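Local coordinates for universal stress protein (Archaeoglobus fulgidus, PDB 3LOQ) that binds AMP as a member of the universal stress protein A family, though its precise cellular role is not established, at residues A[29-34]-A[86-91]; A[56-61]-A[114-119]; A[27-30]-A[35-38]; A[90-95]-A[102-107]. All coordinates share one frame; numbering follows the deposited sequence.

Interactions 2 and 3 are buried, whereas 1 and 4 are partly buried and lie along helix 75-97. Interactions 1 and 3 share Thr29 and Asp30, so the loop after strand 24-28 is held both to the helix and to its own continuation. Interaction 2 sets the neighbouring strand, 52-60, against helix 113-121, and interaction 4 sets helix 75-97 against strand 101-104. The chemistry follows the place: interaction 4, about 11 Å from AMP at its nearest side chain, is aliphatic throughout, while 1, 2 and 3 border the nucleotide and combine methyl packing with hydrogen bonds to it. Interaction 3 alone has a hydrogen bond between its two segments.

Interaction 1 (A[29-34]-A[86-91]); sequences TDLSEN and EVLPEV. With AMP (adenosine monophosphate), chain C.
Leu31 and Thr29 meet Val87 and Leu88 in a small apolar contact that lays the loop after strand 24-28 against helix 75-97. The fold is the Rossmann-like alpha/beta fold of universal stress proteins, and this loop lines the AMP pocket. Methyl CD2 of Leu88 is the shared point. Thr29 CG2 lies 3.7 Å from Leu88 CD2, the two side chains lying alongside and pointing opposite ways. Leu31 CD2 reaches the same Leu88 CD2 at 3.8 Å, its side chain at about a right angle to that of Leu88, and also touches Val87 CG1. Branched aliphatic residues suit this seam, where Phe57 packs on both leucines.

Threonine suits position Thr29 because its two branches do different work. While CG2 faces the helix, OG1 stands anti to the backbone N (chi1 177°) and accepts from Leu31 N at 2.7 Å, closing an ST turn. Asp30 adds an Asx turn: its OD2 receives Ser32 N from above the carboxylate plane and Ser32 OG, at 2.5 Å, on the syn side close to that plane. With an alanine at Asp30, Ser32 N and OG would probably lose their common acceptor, and the turn would be less firmly fixed. Beyond the turn, Asn34 ND2 makes a weak, bent hydrogen bond of 2.7 Å to O3' of AMP.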
# COMPACT_ATOMS: atom_id res chain seq x y z
N THR A 29 -1.49 -2.20 -13.34
CA THR A 29 -1.54 -0.94 -14.07
C THR A 29 -2.66 -0.90 -15.11
O THR A 29 -2.87 -1.87 -15.86
CB THR A 29 -0.20 -0.60 -14.74
OG1 THR A 29 -0.34 0.61 -15.51
CG2 THR A 29 0.26 -1.73 -15.66
N ASP A 30 -3.38 0.21 -15.13
CA ASP A 30 -4.31 0.51 -16.20
C ASP A 30 -3.66 1.52 -17.15
O ASP A 30 -4.35 2.19 -17.94
CB ASP A 30 -5.60 1.09 -15.61
CG ASP A 30 -5.36 2.37 -14.83
OD1 ASP A 30 -6.36 3.07 -14.53
OD2 ASP A 30 -4.18 2.69 -14.53
N LEU A 31 -2.34 1.65 -17.06
CA LEU A 31 -1.57 2.54 -17.94
C LEU A 31 -1.73 4.03 -17.61
O LEU A 31 -1.25 4.88 -18.34
CB LEU A 31 -1.94 2.32 -19.42
CG LEU A 31 -1.98 0.89 -19.94
CD1 LEU A 31 -2.22 0.86 -21.44
CD2 LEU A 31 -0.70 0.14 -19.55
N SER A 32 -2.42 4.33 -16.51
CA SER A 32 -2.68 5.72 -16.14
C SER A 32 -1.43 6.33 -15.51
O SER A 32 -0.57 5.61 -15.00
CB SER A 32 -3.82 5.80 -15.13
OG SER A 32 -3.49 5.05 -13.97
N GLU A 33 -1.35 7.65 -15.53
CA GLU A 33 -0.25 8.31 -14.85
C GLU A 33 -0.22 7.90 -13.36
O GLU A 33 0.85 7.60 -12.83
CB GLU A 33 -0.38 9.82 -15.01
CG GLU A 33 0.94 10.55 -15.06
CD GLU A 33 0.85 11.93 -15.73
OE1 GLU A 33 -0.24 12.31 -16.27
OE2 GLU A 33 1.88 12.65 -15.72
N ASN A 34 -1.37 7.88 -12.70
CA ASN A 34 -1.38 7.53 -11.27
C ASN A 34 -0.84 6.13 -11.00
O ASN A 34 -0.16 5.90 -10.00
CB ASN A 34 -2.74 7.80 -10.60
CG ASN A 34 -3.76 6.70 -10.85
OD1 ASN A 34 -4.66 6.85 -11.69
ND2 ASN A 34 -3.64 5.59 -10.12
N GLU A 86 2.11 -1.29 -26.42
CA GLU A 86 2.86 -0.08 -26.72
C GLU A 86 3.50 0.52 -25.47
O GLU A 86 4.59 1.10 -25.54
CB GLU A 86 1.94 0.96 -27.36
CG GLU A 86 1.65 0.66 -28.82
CD GLU A 86 0.86 1.76 -29.50
OE1 GLU A 86 -0.15 2.23 -28.92
OE2 GLU A 86 1.26 2.14 -30.62
N VAL A 87 2.83 0.39 -24.33
CA VAL A 87 3.24 1.11 -23.13
C VAL A 87 4.04 0.26 -22.15
O VAL A 87 5.11 0.67 -21.70
CB VAL A 87 2.02 1.76 -22.44
CG1 VAL A 87 2.39 2.27 -21.05
CG2 VAL A 87 1.46 2.87 -23.32
N LEU A 88 3.54 -0.93 -21.84
CA LEU A 88 4.17 -1.81 -20.86
C LEU A 88 5.69 -2.04 -21.05
O LEU A 88 6.42 -2.15 -20.07
CB LEU A 88 3.41 -3.14 -20.76
CG LEU A 88 1.99 -3.03 -20.20
CD1 LEU A 88 1.32 -4.40 -20.12
CD2 LEU A 88 2.00 -2.37 -18.84
N PRO A 89 6.17 -2.12 -22.31
CA PRO A 89 7.62 -2.29 -22.45
C PRO A 89 8.40 -1.14 -21.82
O PRO A 89 9.51 -1.37 -21.34
CB PRO A 89 7.83 -2.33 -23.97
CG PRO A 89 6.54 -2.88 -24.50
CD PRO A 89 5.46 -2.31 -23.59
N GLU A 90 7.82 0.06 -21.82
CA GLU A 90 8.41 1.21 -21.11
C GLU A 90 8.46 0.91 -19.61
O GLU A 90 9.46 1.19 -18.94
CB GLU A 90 7.58 2.49 -21.31
CG GLU A 90 7.26 2.87 -22.75
CD GLU A 90 6.34 4.09 -22.83
OE1 GLU A 90 5.10 3.90 -22.89
OE2 GLU A 90 6.85 5.23 -22.83
N VAL A 91 7.38 0.36 -19.08
CA VAL A 91 7.34 0.00 -17.67
C VAL A 91 8.43 -1.02 -17.41
O VAL A 91 9.25 -0.85 -16.49
CB VAL A 91 5.96 -0.52 -17.25
CG1 VAL A 91 5.94 -0.95 -15.78
CG2 VAL A 91 4.91 0.56 -17.52
P AMP C . -8.71 3.60 -8.06
O1P AMP C . -9.06 3.35 -6.62
O2P AMP C . -9.53 2.87 -9.10
O3P AMP C . -8.49 5.07 -8.37
O5' AMP C . -7.25 2.94 -8.21
C5' AMP C . -6.55 3.09 -9.45
C4' AMP C . -5.55 1.97 -9.52
O4' AMP C . -6.23 0.73 -9.75
C3' AMP C . -4.66 2.11 -10.73
O3' AMP C . -3.56 2.92 -10.39
C2' AMP C . -4.22 0.68 -10.96
O2' AMP C . -3.17 0.43 -10.04
C1' AMP C . -5.43 -0.14 -10.55
N9 AMP C . -6.19 -0.48 -11.77
C8 AMP C . -7.32 0.12 -12.19
N7 AMP C . -7.76 -0.43 -13.35
C5 AMP C . -6.89 -1.40 -13.69
C6 AMP C . -6.76 -2.37 -14.79
N6 AMP C . -7.68 -2.41 -15.78
N1 AMP C . -5.72 -3.21 -14.77
C2 AMP C . -4.80 -3.19 -13.79
N3 AMP C . -4.86 -2.34 -12.75
C4 AMP C . -5.86 -1.44 -12.65

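Interaction 2 (A[56-61]-A[114-119]); sequences LFVINL and VVEIIK. With AMP (adenosine monophosphate), chain C.
Leu56 and Val58 press on one flank of helix 113-121, meeting Ile117 and Glu116, and here the contact is tight. Leu56 CD2 sits against the helix backbone itself, 3.8 Å from Ile117 CA and as close to Glu116 O, and it also meets Ile117 CG1 at 3.9 Å. A torsion that sets Leu56 CG anti to its own N (chi1 -178°) carries the methyl there. Beside it, Val58 CG2 approaches Glu116 CB at 3.8 Å, with the two side chains at roughly a right angle. A beta-branched valine is compact enough to fit between the helix and the nucleotide.

In the alpha/beta fold of universal stress proteins, strand 52-60 lies next to strand 24-28, and its C-terminal part, near Val58, meets the adenine. Val58 reads the base with its main chain: its N donates to AMP N1 at 3.1 Å, and AMP N6 donates almost straight back to Val58 O at 2.9 Å (176°). This pair of bonds matches the donor and acceptor pattern of adenine's N1 and N6. Ile117 supplies an apolar neighbour, its CD1 lying over one face of the purine, 3.8 Å from N3.

The other side is looser. Glu116 turns at chi2 (-54°), so that its aliphatic CB and CG do the packing while the carboxylate leads away from the strand. There Lys119, an exposed residue, approaches it only as a long ion pair, NZ to Glu116 OE1 at 3.9 Å.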
# COMPACT_ATOMS: atom_id res chain seq x y z
N LEU A 56 0.98 -6.17 -14.05
CA LEU A 56 -0.32 -6.74 -14.39
C LEU A 56 -1.28 -5.72 -15.00
O LEU A 56 -1.66 -4.73 -14.37
CB LEU A 56 -0.97 -7.36 -13.16
CG LEU A 56 -2.33 -8.04 -13.37
CD1 LEU A 56 -2.17 -9.28 -14.25
CD2 LEU A 56 -3.02 -8.40 -12.05
N PHE A 57 -1.67 -5.97 -16.24
CA PHE A 57 -2.64 -5.13 -16.92
C PHE A 57 -3.87 -5.96 -17.15
O PHE A 57 -3.80 -7.06 -17.68
CB PHE A 57 -2.10 -4.62 -18.25
CG PHE A 57 -3.16 -3.95 -19.10
CD1 PHE A 57 -3.56 -2.65 -18.83
CD2 PHE A 57 -3.75 -4.62 -20.16
CE1 PHE A 57 -4.52 -2.02 -19.60
CE2 PHE A 57 -4.72 -3.99 -20.95
CZ PHE A 57 -5.11 -2.70 -20.67
N VAL A 58 -5.02 -5.44 -16.76
CA VAL A 58 -6.24 -6.20 -16.91
C VAL A 58 -7.12 -5.50 -17.94
O VAL A 58 -7.28 -4.28 -17.90
CB VAL A 58 -6.97 -6.32 -15.55
CG1 VAL A 58 -8.29 -7.06 -15.70
CG2 VAL A 58 -6.06 -7.00 -14.52
N ILE A 59 -7.64 -6.27 -18.89
CA ILE A 59 -8.67 -5.75 -19.78
C ILE A 59 -9.98 -5.70 -18.99
O ILE A 59 -10.55 -6.74 -18.60
CB ILE A 59 -8.78 -6.57 -21.08
CG1 ILE A 59 -7.48 -6.44 -21.88
CG2 ILE A 59 -9.97 -6.08 -21.91
CD1 ILE A 59 -6.92 -7.75 -22.37
N ASN A 60 -10.43 -4.49 -18.73
CA ASN A 60 -11.56 -4.29 -17.84
C ASN A 60 -12.89 -4.47 -18.57
O ASN A 60 -13.36 -3.56 -19.26
CB ASN A 60 -11.45 -2.91 -17.18
CG ASN A 60 -12.56 -2.65 -16.18
OD1 ASN A 60 -13.48 -3.46 -16.03
ND2 ASN A 60 -12.49 -1.52 -15.50
N LEU A 61 -13.49 -5.65 -18.43
CA LEU A 61 -14.77 -5.94 -19.06
C LEU A 61 -15.92 -5.44 -18.20
O LEU A 61 -17.05 -5.32 -18.65
CB LEU A 61 -14.91 -7.45 -19.31
CG LEU A 61 -13.81 -7.98 -20.24
CD1 LEU A 61 -14.06 -9.40 -20.69
CD2 LEU A 61 -13.63 -7.06 -21.44
N VAL A 114 -10.37 -5.83 -10.02
CA VAL A 114 -10.19 -6.17 -8.61
C VAL A 114 -9.99 -7.67 -8.41
O VAL A 114 -9.06 -8.10 -7.72
CB VAL A 114 -11.36 -5.69 -7.74
CG1 VAL A 114 -11.23 -6.27 -6.33
CG2 VAL A 114 -11.42 -4.18 -7.70
N VAL A 115 -10.86 -8.46 -9.02
CA VAL A 115 -10.77 -9.91 -8.95
C VAL A 115 -9.47 -10.42 -9.54
O VAL A 115 -8.81 -11.27 -8.96
CB VAL A 115 -11.95 -10.58 -9.68
CG1 VAL A 115 -11.73 -12.09 -9.78
CG2 VAL A 115 -13.25 -10.26 -8.96
N GLU A 116 -9.09 -9.90 -10.70
CA GLU A 116 -7.87 -10.38 -11.34
C GLU A 116 -6.60 -10.00 -10.57
O GLU A 116 -5.63 -10.76 -10.55
CB GLU A 116 -7.79 -9.94 -12.81
CG GLU A 116 -8.92 -10.48 -13.68
CD GLU A 116 -9.07 -12.00 -13.62
OE1 GLU A 116 -8.05 -12.71 -13.44
OE2 GLU A 116 -10.21 -12.49 -13.75
N ILE A 117 -6.61 -8.83 -9.94
CA ILE A 117 -5.46 -8.41 -9.17
C ILE A 117 -5.32 -9.32 -7.96
O ILE A 117 -4.25 -9.86 -7.72
CB ILE A 117 -5.53 -6.92 -8.73
CG1 ILE A 117 -5.32 -5.99 -9.95
CG2 ILE A 117 -4.46 -6.65 -7.67
CD1 ILE A 117 -5.82 -4.55 -9.79
N ILE A 118 -6.40 -9.50 -7.21
CA ILE A 118 -6.36 -10.35 -6.04
C ILE A 118 -5.93 -11.77 -6.45
O ILE A 118 -5.12 -12.40 -5.79
CB ILE A 118 -7.72 -10.43 -5.34
CG1 ILE A 118 -8.13 -9.07 -4.81
CG2 ILE A 118 -7.67 -11.45 -4.20
CD1 ILE A 118 -7.26 -8.62 -3.70
N LYS A 119 -6.50 -12.25 -7.55
CA LYS A 119 -6.20 -13.60 -8.02
C LYS A 119 -4.69 -13.76 -8.22
O LYS A 119 -4.09 -14.71 -7.69
CB LYS A 119 -6.96 -13.88 -9.32
CG LYS A 119 -6.85 -15.30 -9.83
CD LYS A 119 -7.58 -15.45 -11.16
CE LYS A 119 -7.12 -16.68 -11.96
NZ LYS A 119 -7.48 -16.55 -13.42
P AMP C . -8.71 3.60 -8.06
O1P AMP C . -9.06 3.35 -6.62
O2P AMP C . -9.53 2.87 -9.10
O3P AMP C . -8.49 5.07 -8.37
O5' AMP C . -7.25 2.94 -8.21
C5' AMP C . -6.55 3.09 -9.45
C4' AMP C . -5.55 1.97 -9.52
O4' AMP C . -6.23 0.73 -9.75
C3' AMP C . -4.66 2.11 -10.73
O3' AMP C . -3.56 2.92 -10.39
C2' AMP C . -4.22 0.68 -10.96
O2' AMP C . -3.17 0.43 -10.04
C1' AMP C . -5.43 -0.14 -10.55
N9 AMP C . -6.19 -0.48 -11.77
C8 AMP C . -7.32 0.12 -12.19
N7 AMP C . -7.76 -0.43 -13.35
C5 AMP C . -6.89 -1.40 -13.69
C6 AMP C . -6.76 -2.37 -14.79
N6 AMP C . -7.68 -2.41 -15.78
N1 AMP C . -5.72 -3.21 -14.77
C2 AMP C . -4.80 -3.19 -13.79
N3 AMP C . -4.86 -2.34 -12.75
C4 AMP C . -5.86 -1.44 -12.65

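Interaction 3 (A[27-30]-A[35-38]); sequences LPTD and SFKV. With AMP (adenosine monophosphate), chain C.
Thr29 and Ser35 face each other hydroxyl to hydroxyl, and the other side chains are set around that pair. Thr29 OG1 donates to Ser35 OG at 2.8 Å, while Ser35 OG hands its own bond on to Ser32 O; Leu31 N is the donor to Thr29 OG1. Ser35 OG takes the position between its own N and carbonyl carbon (chi1 78°), which turns it to the threonine. The Phe36 ring meets Thr29 OG1 obliquely, its CE2 at 3.4 Å. On the inner side, Leu27 and Val38 run side by side with reversed directions and touch loosely, Leu27 CD1 to Val38 CG2 at 4.2 Å, as aliphatic residues suited to the buried end of strand 24-28.

Toward AMP, Asp30 lays CB over the adenine face, 3.4 Å from C5, opposite the face that Ile117 covers. Its OD2, bonded to Ser32, also lies 3.5 Å from Ser35 CB. Replacing Asp30 by a glycine is likely to uncover that face of the adenine and take from Ser32 the carboxylate that holds it. Ser35 CB in turn lies 3.4 Å from O3' of AMP, and Pro28 O receives a weak bond from O2'.

The small Ser35 thus lets the loop that follows strand 24-28 in the universal stress protein fold come close to the ribose at O3'. Thr29 holds it there, and the chain of bonds gives the buried hydroxyls of both residues partners.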
# COMPACT_ATOMS: atom_id res chain seq x y z
N LEU A 27 2.59 -5.35 -9.38
CA LEU A 27 2.29 -3.97 -9.80
C LEU A 27 1.17 -3.91 -10.84
O LEU A 27 1.40 -4.09 -12.03
CB LEU A 27 3.57 -3.28 -10.31
CG LEU A 27 3.45 -1.97 -11.11
CD1 LEU A 27 2.50 -1.02 -10.47
CD2 LEU A 27 4.80 -1.31 -11.32
N PRO A 28 -0.07 -3.66 -10.38
CA PRO A 28 -1.19 -3.53 -11.32
C PRO A 28 -1.08 -2.23 -12.07
O PRO A 28 -0.61 -1.25 -11.50
CB PRO A 28 -2.41 -3.46 -10.39
CG PRO A 28 -1.93 -3.88 -9.06
CD PRO A 28 -0.50 -3.45 -9.00
N THR A 29 -1.49 -2.20 -13.34
CA THR A 29 -1.54 -0.94 -14.07
C THR A 29 -2.66 -0.90 -15.11
O THR A 29 -2.87 -1.87 -15.86
CB THR A 29 -0.20 -0.60 -14.74
OG1 THR A 29 -0.34 0.61 -15.51
CG2 THR A 29 0.26 -1.73 -15.66
N ASP A 30 -3.38 0.21 -15.13
CA ASP A 30 -4.31 0.51 -16.20
C ASP A 30 -3.66 1.52 -17.15
O ASP A 30 -4.35 2.19 -17.94
CB ASP A 30 -5.60 1.09 -15.61
CG ASP A 30 -5.36 2.37 -14.83
OD1 ASP A 30 -6.36 3.07 -14.53
OD2 ASP A 30 -4.18 2.69 -14.53
N SER A 35 -1.07 5.20 -11.92
CA SER A 35 -0.55 3.85 -11.74
C SER A 35 0.99 3.76 -11.78
O SER A 35 1.58 2.81 -11.24
CB SER A 35 -1.18 2.87 -12.75
OG SER A 35 -0.59 2.98 -14.03
N PHE A 36 1.63 4.74 -12.40
CA PHE A 36 3.09 4.74 -12.57
C PHE A 36 3.86 5.43 -11.44
O PHE A 36 5.10 5.42 -11.45
CB PHE A 36 3.49 5.41 -13.89
CG PHE A 36 3.02 4.68 -15.12
CD1 PHE A 36 2.91 5.34 -16.33
CD2 PHE A 36 2.71 3.34 -15.06
CE1 PHE A 36 2.49 4.66 -17.47
CE2 PHE A 36 2.29 2.66 -16.19
CZ PHE A 36 2.18 3.32 -17.40
N LYS A 37 3.15 6.08 -10.52
CA LYS A 37 3.83 6.77 -9.42
C LYS A 37 4.75 5.81 -8.69
O LYS A 37 5.85 6.18 -8.27
CB LYS A 37 2.82 7.40 -8.44
CG LYS A 37 1.99 8.51 -9.04
CD LYS A 37 2.89 9.66 -9.49
CE LYS A 37 2.12 10.80 -10.16
NZ LYS A 37 3.04 11.85 -10.65
N VAL A 38 4.30 4.56 -8.55
CA VAL A 38 5.07 3.55 -7.84
C VAL A 38 6.48 3.46 -8.42
O VAL A 38 7.45 3.18 -7.69
CB VAL A 38 4.42 2.16 -7.96
CG1 VAL A 38 4.92 1.25 -6.84
CG2 VAL A 38 2.91 2.28 -7.93
P AMP C . -8.71 3.60 -8.06
O1P AMP C . -9.06 3.35 -6.62
O2P AMP C . -9.53 2.87 -9.10
O3P AMP C . -8.49 5.07 -8.37
O5' AMP C . -7.25 2.94 -8.21
C5' AMP C . -6.55 3.09 -9.45
C4' AMP C . -5.55 1.97 -9.52
O4' AMP C . -6.23 0.73 -9.75
C3' AMP C . -4.66 2.11 -10.73
O3' AMP C . -3.56 2.92 -10.39
C2' AMP C . -4.22 0.68 -10.96
O2' AMP C . -3.17 0.43 -10.04
C1' AMP C . -5.43 -0.14 -10.55
N9 AMP C . -6.19 -0.48 -11.77
C8 AMP C . -7.32 0.12 -12.19
N7 AMP C . -7.76 -0.43 -13.35
C5 AMP C . -6.89 -1.40 -13.69
C6 AMP C . -6.76 -2.37 -14.79
N6 AMP C . -7.68 -2.41 -15.78
N1 AMP C . -5.72 -3.21 -14.77
C2 AMP C . -4.80 -3.19 -13.79
N3 AMP C . -4.86 -2.34 -12.75
C4 AMP C . -5.86 -1.44 -12.65

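Interaction 4 (A[90-95]-A[102-107]); sequences EVAQKI and AEVIKP
Ala102 CB nestles against the branched side of Ile95, 3.7 Å from its CG2 and almost as near its CB. The two belong to a beta-alpha-beta crossover of the universal stress protein fold: helix 75-97 leaves strand 52-60 and returns to strand 101-104, which pairs parallel with 52-60. Over the short segments the helix runs nearly antiparallel to the strand, at 169°, with the axes 8.1 Å apart at closest approach.

Small side chains suit this seam. The CA atoms of Ala92 and Ala102 come within 5.6 Å of each other, and with a methyl on each side the helix can lie directly on the strand. The methyls CB to CB are 4.3 Å apart, while Ala92 O approaches Ala102 CB at 3.9 Å. No hydrogen bond passes between the two segments, and the contact is one of van der Waals packing, mainly between aliphatic groups.

Ile95 is the buried member. Its CG1 stands anti to the carbonyl carbon (chi1 -57°), which puts CG2 anti to N and brings that methyl onto Ala102; the same side chain also packs on Ile53 and Val55 of strand 52-60. Polar residues occupy the outward positions, where they suit solvent: Gln93 points away from the strand, and Glu103 points away from the helix while its backbone bonds to Ile53 and Val55.

Toward the C-terminal end of the strand, Val104 divides its methyls, CG1 lying on Leu88 and CG2 resting 4.0 Å from Ala92 CB.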
# COMPACT_ATOMS: atom_id res chain seq x y z
N GLU A 90 7.82 0.06 -21.82
CA GLU A 90 8.41 1.21 -21.11
C GLU A 90 8.46 0.91 -19.61
O GLU A 90 9.46 1.19 -18.94
CB GLU A 90 7.58 2.49 -21.31
CG GLU A 90 7.26 2.87 -22.75
CD GLU A 90 6.34 4.09 -22.83
OE1 GLU A 90 5.10 3.90 -22.89
OE2 GLU A 90 6.85 5.23 -22.83
N VAL A 91 7.38 0.36 -19.08
CA VAL A 91 7.34 0.00 -17.67
C VAL A 91 8.43 -1.02 -17.41
O VAL A 91 9.25 -0.85 -16.49
CB VAL A 91 5.96 -0.52 -17.25
CG1 VAL A 91 5.94 -0.95 -15.78
CG2 VAL A 91 4.91 0.56 -17.52
N ALA A 92 8.48 -2.07 -18.23
CA ALA A 92 9.47 -3.12 -18.02
C ALA A 92 10.86 -2.52 -18.10
O ALA A 92 11.72 -2.84 -17.28
CB ALA A 92 9.32 -4.28 -19.02
N GLN A 93 11.06 -1.62 -19.06
CA GLN A 93 12.37 -0.98 -19.24
C GLN A 93 12.81 -0.26 -17.98
O GLN A 93 13.93 -0.45 -17.51
CB GLN A 93 12.32 0.01 -20.40
CG GLN A 93 13.57 0.87 -20.54
CD GLN A 93 13.49 1.82 -21.72
OE1 GLN A 93 12.86 2.88 -21.64
NE2 GLN A 93 14.12 1.44 -22.83
N LYS A 94 11.92 0.56 -17.43
CA LYS A 94 12.25 1.40 -16.28
C LYS A 94 12.59 0.53 -15.05
O LYS A 94 13.53 0.85 -14.30
CB LYS A 94 11.11 2.38 -15.99
CG LYS A 94 11.44 3.44 -14.93
CD LYS A 94 10.34 4.50 -14.79
CE LYS A 94 10.72 5.55 -13.73
NZ LYS A 94 9.92 6.83 -13.78
N ILE A 95 11.87 -0.57 -14.87
CA ILE A 95 12.16 -1.53 -13.80
C ILE A 95 13.54 -2.18 -13.97
O ILE A 95 14.33 -2.23 -13.03
CB ILE A 95 11.06 -2.62 -13.69
CG1 ILE A 95 9.69 -1.97 -13.48
CG2 ILE A 95 11.38 -3.61 -12.58
CD1 ILE A 95 8.54 -2.94 -13.58
N ALA A 102 11.95 -7.68 -14.12
CA ALA A 102 10.59 -7.31 -14.50
C ALA A 102 9.92 -8.42 -15.30
O ALA A 102 10.55 -9.06 -16.14
CB ALA A 102 10.61 -6.03 -15.29
N GLU A 103 8.64 -8.66 -15.04
CA GLU A 103 7.87 -9.59 -15.85
C GLU A 103 6.52 -8.98 -16.18
O GLU A 103 5.73 -8.66 -15.29
CB GLU A 103 7.66 -10.94 -15.14
CG GLU A 103 6.27 -11.52 -15.39
CD GLU A 103 6.21 -13.04 -15.42
OE1 GLU A 103 6.22 -13.66 -14.33
OE2 GLU A 103 6.12 -13.61 -16.53
N VAL A 104 6.26 -8.81 -17.46
CA VAL A 104 4.95 -8.35 -17.89
C VAL A 104 4.07 -9.58 -17.94
O VAL A 104 4.32 -10.50 -18.72
CB VAL A 104 5.04 -7.68 -19.24
CG1 VAL A 104 3.64 -7.31 -19.76
CG2 VAL A 104 5.95 -6.44 -19.14
N ILE A 105 3.07 -9.62 -17.07
CA ILE A 105 2.24 -10.82 -16.95
C ILE A 105 1.35 -11.02 -18.17
O ILE A 105 0.63 -10.11 -18.61
CB ILE A 105 1.43 -10.84 -15.65
CG1 ILE A 105 2.38 -10.89 -14.45
CG2 ILE A 105 0.52 -12.06 -15.64
CD1 ILE A 105 1.74 -10.60 -13.10
N LYS A 106 1.44 -12.22 -18.72
CA LYS A 106 0.73 -12.54 -19.95
C LYS A 106 0.20 -13.96 -19.89
O LYS A 106 0.78 -14.82 -19.21
CB LYS A 106 1.64 -12.33 -21.16
CG LYS A 106 1.84 -10.85 -21.50
CD LYS A 106 2.73 -10.63 -22.69
CE LYS A 106 2.32 -9.36 -23.43
NZ LYS A 106 3.36 -8.92 -24.39
N PRO A 107 -0.95 -14.20 -20.55
CA PRO A 107 -1.71 -13.19 -21.29
C PRO A 107 -2.43 -12.20 -20.37
O PRO A 107 -2.55 -12.46 -19.17
CB PRO A 107 -2.74 -14.03 -22.04
CG PRO A 107 -2.99 -15.18 -21.12
CD PRO A 107 -1.62 -15.51 -20.58